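Local atomic coordinates of hypothetical protein Atu2684 (Agrobacterium tumefaciens, PDB entry 2AXO), a protein that is of unknown function but has a thioredoxin-like domain with an internal disulfide, consistent with a possible thiol-disulfide redox role. Residues 45-50 against 102-107; 95-100 against 201-206; 115-118 against 124-127. All coordinates share one frame; numbering follows the deposited sequence.

Contact 1 (45-50 against 102-107)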
ATOM      1  N   VAL A  45       3.749 -20.902  10.647  1.00  9.05           N
ATOM      2  CA  VAL A  45       3.871 -20.258   9.349  1.00  8.72           C
ATOM      3  C   VAL A  45       4.443 -18.850   9.467  1.00  8.08           C
ATOM      4  O   VAL A  45       4.000 -18.050  10.296  1.00  7.16           O
ATOM      5  CB  VAL A  45       2.497 -20.179   8.647  1.00 10.00           C
ATOM      6  CG1 VAL A  45       2.620 -19.437   7.321  1.00 13.38           C
ATOM      7  CG2 VAL A  45       1.960 -21.585   8.418  1.00 11.98           C
ATOM      8  N   VAL A  46       5.441 -18.557   8.638  1.00  8.68           N
ATOM      9  CA  VAL A  46       6.059 -17.234   8.633  1.00  7.99           C
ATOM     10  C   VAL A  46       5.956 -16.635   7.236  1.00  8.53           C
ATOM     11  O   VAL A  46       6.571 -17.123   6.300  1.00 10.08           O
ATOM     12  CB  VAL A  46       7.550 -17.306   9.051  1.00  8.30           C
ATOM     13  CG1 VAL A  46       8.194 -15.925   8.939  1.00  8.01           C
ATOM     14  CG2 VAL A  46       7.653 -17.818  10.480  1.00  8.88           C
ATOM     15  N   GLU A  47       5.155 -15.582   7.112  1.00  8.79           N
ATOM     16  CA  GLU A  47       4.955 -14.901   5.848  1.00  9.74           C
ATOM     17  C   GLU A  47       5.614 -13.542   5.912  1.00 11.06           C
ATOM     18  O   GLU A  47       5.171 -12.657   6.639  1.00 10.19           O
ATOM     19  CB  GLU A  47       3.465 -14.744   5.567  1.00  8.65           C
ATOM     20  CG  GLU A  47       2.772 -16.059   5.309  1.00  8.84           C
ATOM     21  CD  GLU A  47       1.277 -15.905   5.172  1.00  8.69           C
ATOM     22  OE1 GLU A  47       0.622 -15.629   6.195  1.00  8.62           O
ATOM     23  OE2 GLU A  47       0.776 -16.045   4.037  1.00  9.29           O
ATOM     24  N   LEU A  48       6.685 -13.387   5.143  1.00 10.64           N
ATOM     25  CA  LEU A  48       7.435 -12.142   5.120  1.00 11.01           C
ATOM     26  C   LEU A  48       7.083 -11.257   3.937  1.00 10.49           C
ATOM     27  O   LEU A  48       7.087 -11.705   2.788  1.00  9.42           O
ATOM     28  CB  LEU A  48       8.931 -12.462   5.073  1.00 10.24           C
ATOM     29  CG  LEU A  48       9.899 -11.305   4.829  1.00 12.11           C
ATOM     30  CD1 LEU A  48       9.995 -10.438   6.078  1.00 11.33           C
ATOM     31  CD2 LEU A  48      11.266 -11.870   4.464  1.00 12.90           C
ATOM     32  N   PHE A  49       6.767  -9.998   4.223  1.00  9.44           N
ATOM     33  CA  PHE A  49       6.473  -9.035   3.173  1.00  9.12           C
ATOM     34  C   PHE A  49       7.741  -8.207   3.078  1.00 10.47           C
ATOM     35  O   PHE A  49       8.190  -7.606   4.057  1.00 10.24           O
ATOM     36  CB  PHE A  49       5.244  -8.201   3.535  1.00  9.07           C
ATOM     37  CG  PHE A  49       3.988  -9.019   3.579  1.00  9.68           C
ATOM     38  CD1 PHE A  49       3.657  -9.749   4.718  1.00 10.63           C
ATOM     39  CD2 PHE A  49       3.205  -9.169   2.436  1.00  8.80           C
ATOM     40  CE1 PHE A  49       2.568 -10.626   4.716  1.00 10.50           C
ATOM     41  CE2 PHE A  49       2.117 -10.040   2.424  1.00  9.71           C
ATOM     42  CZ  PHE A  49       1.799 -10.772   3.565  1.00  9.13           C
ATOM     43  N   THR A  50       8.327  -8.208   1.886  1.00 11.24           N
ATOM     44  CA  THR A  50       9.600  -7.545   1.655  1.00 11.60           C
ATOM     45  C   THR A  50       9.659  -6.988   0.238  1.00 11.09           C
ATOM     46  O   THR A  50       8.659  -6.967  -0.465  1.00  9.34           O
ATOM     47  CB  THR A  50      10.735  -8.584   1.844  1.00 13.06           C
ATOM     48  OG1 THR A  50      12.012  -7.984   1.600  1.00 14.09           O
ATOM     49  CG2 THR A  50      10.526  -9.763   0.892  1.00 13.45           C
ATOM     50  N   TYR A 102      -2.439  -5.968   2.985  1.00 12.57           N
ATOM     51  CA  TYR A 102      -3.523  -5.066   3.384  1.00 15.31           C
ATOM     52  C   TYR A 102      -4.580  -5.865   4.137  1.00 13.54           C
ATOM     53  O   TYR A 102      -5.128  -5.410   5.141  1.00 13.28           O
ATOM     54  CB  TYR A 102      -4.189  -4.410   2.166  1.00 17.01           C
ATOM     55  CG  TYR A 102      -3.298  -3.489   1.371  1.00 21.88           C
ATOM     56  CD1 TYR A 102      -2.297  -2.747   1.992  1.00 21.64           C
ATOM     57  CD2 TYR A 102      -3.495  -3.317   0.002  1.00 23.90           C
ATOM     58  CE1 TYR A 102      -1.513  -1.853   1.269  1.00 23.33           C
ATOM     59  CE2 TYR A 102      -2.719  -2.422  -0.726  1.00 26.19           C
ATOM     60  CZ  TYR A 102      -1.732  -1.692  -0.082  1.00 24.94           C
ATOM     61  OH  TYR A 102      -0.980  -0.783  -0.790  1.00 28.24           O
ATOM     62  N   GLY A 103      -4.869  -7.060   3.632  1.00 11.99           N
ATOM     63  CA  GLY A 103      -5.851  -7.912   4.271  1.00 14.20           C
ATOM     64  C   GLY A 103      -5.454  -8.167   5.708  1.00 14.90           C
ATOM     65  O   GLY A 103      -6.292  -8.147   6.610  1.00 15.23           O
ATOM     66  N   TYR A 104      -4.165  -8.416   5.920  1.00 14.23           N
ATOM     67  CA  TYR A 104      -3.658  -8.659   7.257  1.00 12.98           C
ATOM     68  C   TYR A 104      -3.729  -7.395   8.101  1.00 14.16           C
ATOM     69  O   TYR A 104      -4.079  -7.452   9.282  1.00 14.13           O
ATOM     70  CB  TYR A 104      -2.218  -9.180   7.204  1.00 12.24           C
ATOM     71  CG  TYR A 104      -2.126 -10.682   7.015  1.00 10.39           C
ATOM     72  CD1 TYR A 104      -2.835 -11.548   7.843  1.00  9.41           C
ATOM     73  CD2 TYR A 104      -1.310 -11.235   6.025  1.00 10.24           C
ATOM     74  CE1 TYR A 104      -2.735 -12.934   7.695  1.00 11.35           C
ATOM     75  CE2 TYR A 104      -1.200 -12.617   5.865  1.00  8.91           C
ATOM     76  CZ  TYR A 104      -1.912 -13.461   6.701  1.00  9.00           C
ATOM     77  OH  TYR A 104      -1.795 -14.825   6.558  1.00  9.78           O
HETATM   78  N   MSE A 105      -3.400  -6.255   7.503  1.00 11.60           N
HETATM   79  CA  MSE A 105      -3.462  -4.988   8.230  1.00 13.77           C
HETATM   80  C   MSE A 105      -4.853  -4.832   8.832  1.00 13.84           C
HETATM   81  O   MSE A 105      -5.000  -4.567  10.022  1.00 15.02           O
HETATM   82  CB  MSE A 105      -3.191  -3.807   7.294  1.00 13.45           C
HETATM   83  CG  MSE A 105      -3.461  -2.440   7.932  1.00 14.71           C
HETATM   84 SE   MSE A 105      -3.493  -0.995   6.636  1.00 25.44          SE
HETATM   85  CE  MSE A 105      -5.240  -1.346   5.914  1.00 14.97           C
ATOM     86  N   ARG A 106      -5.871  -4.994   7.996  1.00 14.24           N
ATOM     87  CA  ARG A 106      -7.245  -4.860   8.453  1.00 14.84           C
ATOM     88  C   ARG A 106      -7.597  -5.879   9.526  1.00 15.06           C
ATOM     89  O   ARG A 106      -8.120  -5.513  10.575  1.00 16.65           O
ATOM     90  CB  ARG A 106      -8.210  -4.993   7.277  1.00 14.53           C
ATOM     91  CG  ARG A 106      -8.047  -3.909   6.223  1.00 15.35           C
ATOM     92  CD  ARG A 106      -9.213  -3.923   5.251  1.00 14.21           C
ATOM     93  NE  ARG A 106      -9.209  -5.084   4.368  1.00 15.22           N
ATOM     94  CZ  ARG A 106      -8.463  -5.187   3.273  1.00 15.19           C
ATOM     95  NH1 ARG A 106      -7.653  -4.195   2.922  1.00 15.96           N
ATOM     96  NH2 ARG A 106      -8.536  -6.275   2.520  1.00 14.93           N
ATOM     97  N   ALA A 107      -7.309  -7.152   9.272  1.00 14.89           N
ATOM     98  CA  ALA A 107      -7.616  -8.197  10.245  1.00 14.83           C
ATOM     99  C   ALA A 107      -6.925  -7.948  11.580  1.00 15.56           C
ATOM    100  O   ALA A 107      -7.502  -8.192  12.638  1.00 17.07           O
ATOM    101  CB  ALA A 107      -7.208  -9.566   9.699  1.00 14.64           C
TER

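Contact 2 (95-100 against 201-206)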
ATOM      1  N   LYS A  95       0.872  -6.658  -7.193  1.00 19.33           N
ATOM      2  CA  LYS A  95      -0.190  -5.924  -6.529  1.00 20.96           C
ATOM      3  C   LYS A  95      -0.948  -6.875  -5.607  1.00 19.57           C
ATOM      4  O   LYS A  95      -1.383  -6.491  -4.525  1.00 18.60           O
ATOM      5  CB  LYS A  95      -1.124  -5.332  -7.590  1.00 22.12           C
ATOM      6  CG  LYS A  95      -1.979  -4.166  -7.127  1.00 28.24           C
ATOM      7  CD  LYS A  95      -3.223  -4.624  -6.400  1.00 30.39           C
ATOM      8  CE  LYS A  95      -4.092  -3.435  -6.009  1.00 33.71           C
ATOM      9  NZ  LYS A  95      -3.383  -2.498  -5.085  1.00 33.80           N
ATOM     10  N   GLU A  96      -1.089  -8.123  -6.043  1.00 19.14           N
ATOM     11  CA  GLU A  96      -1.790  -9.138  -5.264  1.00 18.86           C
ATOM     12  C   GLU A  96      -1.093  -9.391  -3.931  1.00 16.96           C
ATOM     13  O   GLU A  96      -1.748  -9.583  -2.909  1.00 15.79           O
ATOM     14  CB  GLU A  96      -1.887 -10.445  -6.058  1.00 23.48           C
ATOM     15  CG  GLU A  96      -2.848 -10.393  -7.248  1.00 29.16           C
ATOM     16  CD  GLU A  96      -2.454  -9.352  -8.280  1.00 32.02           C
ATOM     17  OE1 GLU A  96      -1.311  -9.408  -8.780  1.00 32.87           O
ATOM     18  OE2 GLU A  96      -3.288  -8.474  -8.595  1.00 34.58           O
ATOM     19  N   ASN A  97       0.236  -9.397  -3.943  1.00 17.26           N
ATOM     20  CA  ASN A  97       0.983  -9.613  -2.712  1.00 15.44           C
ATOM     21  C   ASN A  97       0.748  -8.462  -1.759  1.00 14.32           C
ATOM     22  O   ASN A  97       0.572  -8.661  -0.559  1.00 13.92           O
ATOM     23  CB  ASN A  97       2.478  -9.719  -2.988  1.00 14.74           C
ATOM     24  CG  ASN A  97       2.862 -11.044  -3.580  1.00 12.07           C
ATOM     25  OD1 ASN A  97       2.061 -11.973  -3.597  1.00 14.11           O
ATOM     26  ND2 ASN A  97       4.096 -11.147  -4.062  1.00 10.68           N
ATOM     27  N   THR A  98       0.765  -7.248  -2.292  1.00 14.27           N
ATOM     28  CA  THR A  98       0.547  -6.089  -1.452  1.00 13.62           C
ATOM     29  C   THR A  98      -0.870  -6.147  -0.880  1.00 13.93           C
ATOM     30  O   THR A  98      -1.081  -5.853   0.296  1.00 13.69           O
ATOM     31  CB  THR A  98       0.752  -4.777  -2.236  1.00 15.23           C
ATOM     32  OG1 THR A  98       2.044  -4.791  -2.859  1.00 12.78           O
ATOM     33  CG2 THR A  98       0.670  -3.579  -1.297  1.00 15.83           C
ATOM     34  N   GLU A  99      -1.838  -6.546  -1.696  1.00 12.95           N
ATOM     35  CA  GLU A  99      -3.211  -6.640  -1.213  1.00 14.38           C
ATOM     36  C   GLU A  99      -3.337  -7.618  -0.051  1.00 12.70           C
ATOM     37  O   GLU A  99      -4.147  -7.409   0.855  1.00 12.91           O
ATOM     38  CB  GLU A  99      -4.153  -7.047  -2.348  1.00 18.00           C
ATOM     39  CG  GLU A  99      -4.250  -5.989  -3.432  1.00 23.65           C
ATOM     40  CD  GLU A  99      -5.316  -6.298  -4.455  1.00 28.11           C
ATOM     41  OE1 GLU A  99      -5.295  -7.413  -5.016  1.00 31.41           O
ATOM     42  OE2 GLU A  99      -6.171  -5.421  -4.703  1.00 31.51           O
ATOM     43  N   ARG A 100      -2.536  -8.680  -0.067  1.00 12.04           N
ATOM     44  CA  ARG A 100      -2.587  -9.646   1.027  1.00 11.52           C
ATOM     45  C   ARG A 100      -2.081  -8.971   2.300  1.00 11.35           C
ATOM     46  O   ARG A 100      -2.637  -9.181   3.374  1.00 10.02           O
ATOM     47  CB  ARG A 100      -1.750 -10.892   0.702  1.00 12.52           C
ATOM     48  CG  ARG A 100      -1.803 -11.987   1.774  1.00 12.97           C
ATOM     49  CD  ARG A 100      -1.225 -13.290   1.231  1.00 13.08           C
ATOM     50  NE  ARG A 100      -1.188 -14.382   2.211  1.00 12.13           N
ATOM     51  CZ  ARG A 100      -2.258 -15.037   2.654  1.00 11.82           C
ATOM     52  NH1 ARG A 100      -3.474 -14.721   2.222  1.00 10.26           N
ATOM     53  NH2 ARG A 100      -2.110 -16.032   3.512  1.00 10.29           N
ATOM     54  N   HIS A 201      11.629 -18.645  -1.725  1.00  8.12           N
ATOM     55  CA  HIS A 201      10.193 -18.837  -1.567  1.00  9.27           C
ATOM     56  C   HIS A 201       9.360 -17.597  -1.904  1.00  9.25           C
ATOM     57  O   HIS A 201       8.393 -17.276  -1.217  1.00  7.74           O
ATOM     58  CB  HIS A 201       9.892 -19.348  -0.147  1.00  7.03           C
ATOM     59  CG  HIS A 201      10.361 -20.753   0.096  1.00 10.11           C
ATOM     60  ND1 HIS A 201       9.861 -21.546   1.107  1.00  7.99           N
ATOM     61  CD2 HIS A 201      11.267 -21.515  -0.566  1.00  8.84           C
ATOM     62  CE1 HIS A 201      10.432 -22.737   1.052  1.00  6.87           C
ATOM     63  NE2 HIS A 201      11.288 -22.745   0.048  1.00  7.84           N
ATOM     64  N   SER A 202       9.751 -16.924  -2.984  1.00  9.52           N
ATOM     65  CA  SER A 202       9.069 -15.731  -3.472  1.00  9.62           C
ATOM     66  C   SER A 202       7.743 -16.125  -4.122  1.00  9.33           C
ATOM     67  O   SER A 202       7.713 -16.753  -5.185  1.00  8.04           O
ATOM     68  CB  SER A 202       9.948 -14.993  -4.490  1.00 10.67           C
ATOM     69  OG  SER A 202      11.135 -14.510  -3.891  1.00 14.12           O
ATOM     70  N   VAL A 203       6.648 -15.753  -3.466  1.00  6.49           N
ATOM     71  CA  VAL A 203       5.309 -16.070  -3.946  1.00  8.26           C
ATOM     72  C   VAL A 203       4.913 -15.250  -5.175  1.00  8.82           C
ATOM     73  O   VAL A 203       5.033 -14.027  -5.177  1.00  8.57           O
ATOM     74  CB  VAL A 203       4.280 -15.837  -2.820  1.00  9.79           C
ATOM     75  CG1 VAL A 203       2.868 -16.119  -3.315  1.00  7.94           C
ATOM     76  CG2 VAL A 203       4.613 -16.735  -1.630  1.00  9.14           C
ATOM     77  N   TYR A 204       4.442 -15.931  -6.217  1.00  7.31           N
ATOM     78  CA  TYR A 204       4.027 -15.240  -7.433  1.00  9.22           C
ATOM     79  C   TYR A 204       2.550 -15.428  -7.754  1.00  9.66           C
ATOM     80  O   TYR A 204       2.036 -14.833  -8.701  1.00  9.25           O
ATOM     81  CB  TYR A 204       4.866 -15.687  -8.628  1.00 10.39           C
ATOM     82  CG  TYR A 204       4.740 -17.149  -8.972  1.00  9.63           C
ATOM     83  CD1 TYR A 204       5.632 -18.086  -8.451  1.00  9.71           C
ATOM     84  CD2 TYR A 204       3.747 -17.594  -9.841  1.00 10.95           C
ATOM     85  CE1 TYR A 204       5.541 -19.432  -8.792  1.00 10.65           C
ATOM     86  CE2 TYR A 204       3.644 -18.936 -10.186  1.00  7.50           C
ATOM     87  CZ  TYR A 204       4.546 -19.849  -9.662  1.00  9.62           C
ATOM     88  OH  TYR A 204       4.460 -21.173 -10.025  1.00 10.60           O
ATOM     89  N   ASP A 205       1.873 -16.272  -6.981  1.00  8.86           N
ATOM     90  CA  ASP A 205       0.447 -16.495  -7.176  1.00 11.03           C
ATOM     91  C   ASP A 205      -0.150 -17.181  -5.960  1.00 10.85           C
ATOM     92  O   ASP A 205       0.458 -18.074  -5.375  1.00  9.95           O
ATOM     93  CB  ASP A 205       0.173 -17.333  -8.432  1.00 10.57           C
ATOM     94  CG  ASP A 205      -1.311 -17.418  -8.757  1.00 16.43           C
ATOM     95  OD1 ASP A 205      -1.997 -16.375  -8.665  1.00 16.42           O
ATOM     96  OD2 ASP A 205      -1.797 -18.518  -9.108  1.00 17.11           O
ATOM     97  N   VAL A 206      -1.346 -16.740  -5.583  1.00 12.24           N
ATOM     98  CA  VAL A 206      -2.058 -17.289  -4.434  1.00 12.21           C
ATOM     99  C   VAL A 206      -3.492 -17.569  -4.872  1.00 13.74           C
ATOM    100  O   VAL A 206      -4.124 -16.718  -5.495  1.00 13.31           O
ATOM    101  CB  VAL A 206      -2.101 -16.273  -3.262  1.00 13.22           C
ATOM    102  CG1 VAL A 206      -2.854 -16.869  -2.084  1.00 12.11           C
ATOM    103  CG2 VAL A 206      -0.686 -15.873  -2.855  1.00 13.48           C
TER

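Contact 3 (115-118 against 124-127)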
ATOM      1  N   THR A 115       7.586  -2.573   5.722  1.00 13.87           N
ATOM      2  CA  THR A 115       8.442  -3.693   5.336  1.00 14.79           C
ATOM      3  C   THR A 115       9.780  -3.459   6.019  1.00 13.42           C
ATOM      4  O   THR A 115      10.220  -2.322   6.157  1.00 14.68           O
ATOM      5  CB  THR A 115       8.676  -3.789   3.798  1.00 16.35           C
ATOM      6  OG1 THR A 115       9.100  -2.518   3.294  1.00 17.00           O
ATOM      7  CG2 THR A 115       7.415  -4.244   3.078  1.00 17.08           C
ATOM      8  N   PRO A 116      10.436  -4.534   6.483  1.00 14.45           N
ATOM      9  CA  PRO A 116       9.979  -5.922   6.399  1.00 13.06           C
ATOM     10  C   PRO A 116       9.028  -6.284   7.538  1.00 13.72           C
ATOM     11  O   PRO A 116       9.295  -5.984   8.707  1.00 15.39           O
ATOM     12  CB  PRO A 116      11.283  -6.711   6.458  1.00 13.16           C
ATOM     13  CG  PRO A 116      12.112  -5.884   7.385  1.00 15.09           C
ATOM     14  CD  PRO A 116      11.838  -4.468   6.937  1.00 13.67           C
ATOM     15  N   GLN A 117       7.919  -6.926   7.189  1.00 11.42           N
ATOM     16  CA  GLN A 117       6.925  -7.333   8.169  1.00  9.67           C
ATOM     17  C   GLN A 117       6.641  -8.819   8.044  1.00 10.13           C
ATOM     18  O   GLN A 117       6.357  -9.317   6.956  1.00  8.20           O
ATOM     19  CB  GLN A 117       5.618  -6.567   7.956  1.00 10.37           C
ATOM     20  CG  GLN A 117       4.497  -7.025   8.878  1.00  9.24           C
ATOM     21  CD  GLN A 117       3.188  -6.311   8.609  1.00 11.25           C
ATOM     22  OE1 GLN A 117       2.634  -6.397   7.515  1.00 10.70           O
ATOM     23  NE2 GLN A 117       2.681  -5.609   9.614  1.00 11.72           N
ATOM     24  N   ALA A 118       6.725  -9.535   9.159  1.00  9.99           N
ATOM     25  CA  ALA A 118       6.445 -10.956   9.131  1.00 10.10           C
ATOM     26  C   ALA A 118       5.123 -11.210   9.839  1.00  9.92           C
ATOM     27  O   ALA A 118       4.867 -10.673  10.919  1.00 11.01           O
ATOM     28  CB  ALA A 118       7.570 -11.739   9.804  1.00  9.75           C
ATOM     29  N   ASP A 124      -0.505 -12.668  14.004  1.00 13.11           N
ATOM     30  CA  ASP A 124       0.146 -11.463  14.511  1.00 13.86           C
ATOM     31  C   ASP A 124       1.313 -11.049  13.620  1.00 14.88           C
ATOM     32  O   ASP A 124       1.727 -11.801  12.735  1.00 13.29           O
ATOM     33  CB  ASP A 124       0.652 -11.725  15.932  1.00 16.12           C
ATOM     34  CG  ASP A 124       0.929 -10.443  16.708  1.00 19.30           C
ATOM     35  OD1 ASP A 124       1.505 -10.537  17.811  1.00 26.69           O
ATOM     36  OD2 ASP A 124       0.569  -9.354  16.226  1.00 18.96           O
ATOM     37  N   HIS A 125       1.855  -9.860  13.868  1.00 13.81           N
ATOM     38  CA  HIS A 125       2.970  -9.355  13.078  1.00 15.25           C
ATOM     39  C   HIS A 125       4.174  -9.032  13.954  1.00 16.58           C
ATOM     40  O   HIS A 125       4.038  -8.771  15.151  1.00 15.75           O
ATOM     41  CB  HIS A 125       2.538  -8.104  12.311  1.00 15.44           C
ATOM     42  CG  HIS A 125       2.491  -6.869  13.153  1.00 16.82           C
ATOM     43  ND1 HIS A 125       3.479  -5.907  13.117  1.00 15.22           N
ATOM     44  CD2 HIS A 125       1.599  -6.458  14.085  1.00 16.43           C
ATOM     45  CE1 HIS A 125       3.199  -4.959  13.993  1.00 17.20           C
ATOM     46  NE2 HIS A 125       2.063  -5.270  14.594  1.00 17.16           N
ATOM     47  N   VAL A 126       5.355  -9.062  13.345  1.00 16.99           N
ATOM     48  CA  VAL A 126       6.605  -8.776  14.037  1.00 19.48           C
ATOM     49  C   VAL A 126       7.637  -8.315  13.018  1.00 20.26           C
ATOM     50  O   VAL A 126       7.496  -8.585  11.823  1.00 19.77           O
ATOM     51  CB  VAL A 126       7.169 -10.033  14.738  1.00 19.88           C
ATOM     52  CG1 VAL A 126       6.262 -10.462  15.881  1.00 21.53           C
ATOM     53  CG2 VAL A 126       7.321 -11.155  13.730  1.00 22.07           C
ATOM     54  N   LYS A 127       8.663  -7.612  13.484  1.00 20.29           N
ATOM     55  CA  LYS A 127       9.720  -7.157  12.591  1.00 20.87           C
ATOM     56  C   LYS A 127      10.261  -8.381  11.866  1.00 20.09           C
ATOM     57  O   LYS A 127      10.516  -9.413  12.486  1.00 20.90           O
ATOM     58  CB  LYS A 127      10.854  -6.498  13.379  1.00 22.88           C
ATOM     59  CG  LYS A 127      10.602  -5.064  13.803  1.00 26.91           C
ATOM     60  CD  LYS A 127       9.455  -4.937  14.784  1.00 29.98           C
ATOM     61  CE  LYS A 127       9.470  -3.564  15.451  1.00 31.50           C
ATOM     62  NZ  LYS A 127       9.486  -2.452  14.459  1.00 32.43           N
TER

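Contact 1 (45-50 against 102-107)
E47 reaches from strand 45-50 to the phenol of Y104, and with F49 it makes the whole side-chain contact to helix segment 102-107. The glutamate runs extended beyond CG (chi2 174°), long enough to bridge a gap of 10.7 Å between its CA and the CA of Y104. Its OE1 lies 2.6 Å from Y104 OH, which donates a weak hydrogen bond; the carboxylate plane stands nearly perpendicular to the ring, at 88°. The polar ends have further partners: Y104 OH also bonds Q239, while E47 OE2 forms a salt bridge with R100, one helical turn before Y104. This buried carboxylate thus has partners at both oxygens, and the phenol oxygen has two hydrogen-bonding partners, E47 (weak) and Q239. Two residues on, F49 points to the same side of the strand, whereas V46 and L48 face the other way, against helix 58-70. F49 CZ sits 4.0 Å from Y104 CD2, meeting the tyrosine ring at its edge and near its plane. The two side chains cross at about a right angle, and Y78 of the adjacent strand stacks on the F49 ring. A central strand covered on its two faces by helices 58-70 and 95-107 is the layered α/β/α arrangement of the thioredoxin fold, and strand 45-50 leads directly to the disulfide-bearing loop with C54 and C57.

Contact 2 (95-100 against 201-206)
Just past the corner the chain turns at H201, V203 offers its carbonyl to the side-chain amide of N97 on helix segment 95-100. N97 ND2 lies 3.2 Å from V203 O, and the bond is nearly straight, with 175° at the hydrogen. The acceptor sits almost exactly in the plane of the N97 amide, whereas from the carbonyl's side the donor is tilted 28° out of plane. The same ND2 also donates to H79 O, so one nitrogen ties two main-chain carbonyls on different strands, and this double use should fix the rotation of the amide. V203 is itself bonded through its backbone to S77 of strand 74-79, the neighbour that also supplies the H79 carbonyl. With CG beside the backbone N (chi1 -76°), the asparagine reaches from the flank of the helix to both carbonyls. V203 also turns its side chain toward the helix, but CG1 comes no nearer than 4.2 Å to N97 OD1, a light contact. Y204 and D205 point their CB atoms away. V206 faces the helix again, more loosely: its CG2 is 4.9 Å from R100 CD, beside the extended arginine chain, which carries the guanidinium on to Q239. The arrangement is thus a helix-to-sheet tie at a seam: the first turns of helix 95-107 lie against the place where long strand 196-212 adds itself to the edge of the thioredoxin-like sheet, joining that domain to the antiparallel sheet beyond.

Contact 3 (115-118 against 124-127)
A118 and V126 are joined by a pair of backbone hydrogen bonds, an antiparallel hydrogen-bonded pair. A118 N lies 2.9 Å from V126 O, and the return bond runs from V126 N to A118 O at 3.0 Å, where it is more bent, with 146° at the hydrogen. A118 O takes a second, weaker approach from the CA-H of H125, whose CA is 3.2 Å away. Next along, Q117 and K127 form a non-hydrogen-bonded pair whose side chains diverge. Apolar contact comes from A118 and V126 on one face of the sheet, where A118 CB meets V126 CG2 at 4.0 Å; helix 131-143 supplies I134 against the valine. The other face carries Q117 and H125. The extended glutamine, CG anti to the backbone N (chi1 175°), brings its NE2 to 3.6 Å from H125 ND1, with no hydrogen bond between them, and its amide is turned 68° from the imidazole plane. The hydrogen bonds of both side chains go elsewhere: Q117 OE1 bonds Q101 on helix 95-107, and H125 ND1 bonds Y114. D124 makes a salt bridge to R137. The hairpin follows a cis peptide bond at P116, and the preceding T115 touches C54 and C57; a cis-proline beside the disulfide, leading into the β-hairpin at the sheet's edge, is characteristic of the thioredoxin fold.

How the contacts relate
Contacts 1 and 2 are buried and share helix 95-107, which meets the central strand 45-50 with its later turns and strand 196-212 with its earlier ones. They touch through R100, whose NH2 is 2.9 Å from E47 OE2, and through F49 packing on the backbone of N97. Contact 3 is only partly buried and belongs to the same sheet as contact 1: Q117 O lies 2.8 Å from F49 N, a probable hydrogen bond between neighbouring strands. It does not touch contact 2, about 15 Å away between centres. Backbone pairing dominates contact 3, whereas contact 1 rests on a carboxylate–phenol pair and an aromatic contact, and contact 2 on one asparagine amide at a backbone carbonyl.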